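Local coordinates for protein putative alpha-ketoglutarate-dependent taurine dioxygenase (Burkholderia xenovorans, PDB 5HSX) that probably acts as an iron- and 2-oxoglutarate-dependent dioxygenase of the TfdA/TauD family, its natural substrate not established, at residues A164-R167 / S168-D171; V229-S232 / P233-Q237. All blocks are in the same frame, centred on the assembly; numbering follows the deposited sequence.

Contact 1: A164-R167 / S168-D171; sequences APLR and SFVD
A164-R167 and S168-D171 form one unbroken helix, joined by four successive i to i+4 backbone hydrogen bonds. S168 N donates to A164 O (3.0 Å), F169 N to P165 O, V170 N to L166 O (2.9 Å) and D171 N to R167 O. The first and third are nearly straight, whereas those from F169 and D171 bend to about 150° at the hydrogen. In the modelled conformer of S168, a water lies 2.7 Å from S168 OG and makes at most a weak, long bond to A164 O.

Across the turn the apolar contact is light: L166 CD1 lies at the edge of the F169 ring, near its plane, 4.3 Å from F169 CD2. With its CG anti to the backbone N (chi1 -178°), F169 reaches away from the backbone on the flank that L166 occupies. Members of this family are built on a double-stranded beta-helix; here helix 164-171 sits at the surface, with L166, F169 and V170 touching L242, L239 and L243 of helix 233-247, respectively. V170, the buried residue of the turn, also meets V207 of strand 200-209; V170 CG2 rests 3.4 Å from L166 O.

R167 folds back along the helix start through a bend at chi3 (-47°), laying one face of its guanidinium over A164 CA, which lies 3.5 Å above the R167 guanidinium plane, while NH1 bonds to L162 O. The D171 carboxylate is gripped from elsewhere, OD1 by Y159 OH and OD2 by a salt bridge to R216.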
# COMPACT_ATOMS: atom_id res chain seq x y z
N ALA B 164 5.72 24.88 -2.74
CA ALA B 164 6.93 25.67 -2.53
C ALA B 164 6.97 26.36 -1.17
O ALA B 164 8.04 26.34 -0.53
CB ALA B 164 7.10 26.69 -3.67
N PRO B 165 5.90 26.99 -0.68
CA PRO B 165 6.00 27.60 0.65
C PRO B 165 6.23 26.58 1.75
O PRO B 165 6.99 26.86 2.69
CB PRO B 165 4.66 28.33 0.81
CG PRO B 165 4.19 28.54 -0.64
CD PRO B 165 4.59 27.28 -1.30
N LEU B 166 5.62 25.39 1.64
CA LEU B 166 5.87 24.36 2.65
C LEU B 166 7.32 23.87 2.58
O LEU B 166 7.95 23.66 3.63
CB LEU B 166 4.89 23.20 2.48
CG LEU B 166 3.67 23.26 3.40
CD1 LEU B 166 4.08 23.14 4.88
CD2 LEU B 166 2.91 24.56 3.14
N ARG B 167 7.86 23.69 1.37
CA ARG B 167 9.26 23.26 1.25
C ARG B 167 10.20 24.26 1.92
O ARG B 167 11.08 23.88 2.71
CB ARG B 167 9.65 23.08 -0.22
CG ARG B 167 8.92 21.92 -0.92
CD ARG B 167 9.50 21.58 -2.30
NE ARG B 167 9.73 22.72 -3.18
CZ ARG B 167 8.92 23.11 -4.16
NH1 ARG B 167 7.77 22.47 -4.38
NH2 ARG B 167 9.26 24.14 -4.94
N SER B 168 10.05 25.55 1.60
CA SER B 168 10.90 26.57 2.22
C SER B 168 10.75 26.58 3.73
O SER B 168 11.72 26.80 4.46
CB SER B 168 10.56 27.95 1.65
OG SER B 168 11.11 28.11 0.37
N PHE B 169 9.52 26.35 4.22
CA PHE B 169 9.28 26.29 5.66
C PHE B 169 10.02 25.13 6.32
O PHE B 169 10.76 25.32 7.28
CB PHE B 169 7.77 26.19 5.90
CG PHE B 169 7.38 26.18 7.36
CD1 PHE B 169 7.92 27.10 8.25
CD2 PHE B 169 6.44 25.28 7.83
CE1 PHE B 169 7.54 27.10 9.59
CE2 PHE B 169 6.06 25.26 9.17
CZ PHE B 169 6.61 26.17 10.05
N VAL B 170 9.82 23.90 5.83
CA VAL B 170 10.43 22.76 6.49
C VAL B 170 11.94 22.72 6.27
O VAL B 170 12.66 22.13 7.08
CB VAL B 170 9.78 21.43 6.06
CG1 VAL B 170 8.28 21.47 6.37
CG2 VAL B 170 10.01 21.15 4.58
N ASP B 171 12.45 23.37 5.21
CA ASP B 171 13.91 23.45 5.02
C ASP B 171 14.62 23.94 6.28
O ASP B 171 15.73 23.49 6.60
CB ASP B 171 14.26 24.40 3.87
CG ASP B 171 14.03 23.81 2.51
OD1 ASP B 171 13.87 22.57 2.38
OD2 ASP B 171 14.02 24.61 1.54
O HOH W 1 10.14 28.39 -2.15

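Contact 2: V229-S232 / P233-Q237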
# COMPACT_ATOMS: atom_id res chain seq x y z
N VAL B 229 11.59 21.37 16.69
CA VAL B 229 12.26 22.29 17.60
C VAL B 229 11.75 23.71 17.38
O VAL B 229 11.60 24.16 16.24
CB VAL B 229 13.78 22.22 17.40
CG1 VAL B 229 14.49 23.26 18.26
CG2 VAL B 229 14.28 20.81 17.74
N GLY B 230 11.47 24.42 18.48
CA GLY B 230 11.24 25.85 18.42
C GLY B 230 9.84 26.29 18.07
O GLY B 230 9.61 27.49 17.87
N VAL B 231 8.88 25.35 17.98
CA VAL B 231 7.48 25.68 17.78
C VAL B 231 6.71 25.14 18.99
O VAL B 231 7.24 24.37 19.79
CB VAL B 231 6.91 25.11 16.46
CG1 VAL B 231 7.76 25.60 15.26
CG2 VAL B 231 6.86 23.59 16.47
N SER B 232 5.45 25.55 19.11
CA SER B 232 4.66 25.13 20.26
C SER B 232 4.28 23.65 20.13
O SER B 232 4.32 23.07 19.04
CB SER B 232 3.41 25.99 20.40
OG SER B 232 2.39 25.57 19.50
N PRO B 233 3.92 23.01 21.24
CA PRO B 233 3.51 21.60 21.16
C PRO B 233 2.39 21.37 20.16
O PRO B 233 2.43 20.36 19.44
CB PRO B 233 3.09 21.29 22.60
CG PRO B 233 4.02 22.20 23.44
CD PRO B 233 4.04 23.48 22.64
N ARG B 234 1.39 22.26 20.10
CA ARG B 234 0.28 22.05 19.15
C ARG B 234 0.73 22.34 17.73
O ARG B 234 0.36 21.62 16.79
CB ARG B 234 -0.92 22.92 19.52
CG ARG B 234 -2.12 22.79 18.54
CD ARG B 234 -2.62 21.34 18.40
NE ARG B 234 -3.79 21.28 17.51
CZ ARG B 234 -4.23 20.19 16.90
NH1 ARG B 234 -3.64 19.02 17.11
NH2 ARG B 234 -5.28 20.28 16.08
N GLU B 235 1.54 23.38 17.53
CA GLU B 235 2.08 23.63 16.20
C GLU B 235 2.86 22.42 15.70
O GLU B 235 2.71 22.00 14.54
CB GLU B 235 2.96 24.88 16.22
CG GLU B 235 2.15 26.18 16.44
CD GLU B 235 3.03 27.35 16.86
OE1 GLU B 235 4.25 27.15 16.98
OE2 GLU B 235 2.48 28.45 17.08
N SER B 236 3.72 21.86 16.56
CA SER B 236 4.51 20.68 16.22
C SER B 236 3.59 19.52 15.86
O SER B 236 3.77 18.86 14.82
CB SER B 236 5.42 20.30 17.39
OG SER B 236 6.11 19.09 17.14
N GLN B 237 2.59 19.27 16.69
CA GLN B 237 1.68 18.15 16.45
C GLN B 237 0.99 18.28 15.09
O GLN B 237 0.93 17.32 14.30
CB GLN B 237 0.66 18.07 17.58
CG GLN B 237 -0.40 16.94 17.41
CD GLN B 237 -1.28 16.84 18.63
OE1 GLN B 237 -1.97 17.80 18.99
NE2 GLN B 237 -1.25 15.68 19.29
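S232 and E235 bond to each other twice, forming a capping box at the start of helix 233-247. The E235 side chain can be followed outward. E235 CB passes 3.4 Å from S232 OG, and E235 CG, set anti to the carbonyl carbon (chi1 -69°), comes closer still, 3.1 Å from the same OG. From there the chain runs extended, carrying CD back alongside the serine, until E235 OE1 takes the S232 N-H, 2.9 Å from S232 N. That bond is almost straight at the hydrogen (174°) but meets the carboxylate from above its plane; E235 OE1 also lies 3.4 Å from V231 CB.

In return S232 OG accepts from E235 N at 3.1 Å, giving a first-turn amide the partner that the helix itself cannot supply. S236 N closes the turn on S232 O at 2.8 Å. V231 packs beside the cap, V231 CG2 lying 3.7 Å from S236 CB.

The cap ends the loop that leaves strand 225-228. S236 OG ties the new helix back to that strand through I228 N, and V229 pairs through its backbone with R174 and touches I176 on the neighbouring strand 174-179.

Contact 1 comes first along the chain, in helix 164-171, and contact 2 follows at the start of helix 233-247; their centres are 16 Å apart. Their nearest atoms are about 5 Å apart, so the two do not touch. Helix 233-247 nevertheless joins them: contact 2 caps its beginning, while L239, L242 and L243 further along meet side chains of contact 1. Strands 174-179, 200-209 and 225-228, which belong to one antiparallel sheet, lie between them in sequence. Both contacts are on the surface, their centres about 24 and 26 Å from the chain's centre: helix 164-171 packs on later turns of helix 233-247, whose capped start follows the loop from strand 225-228.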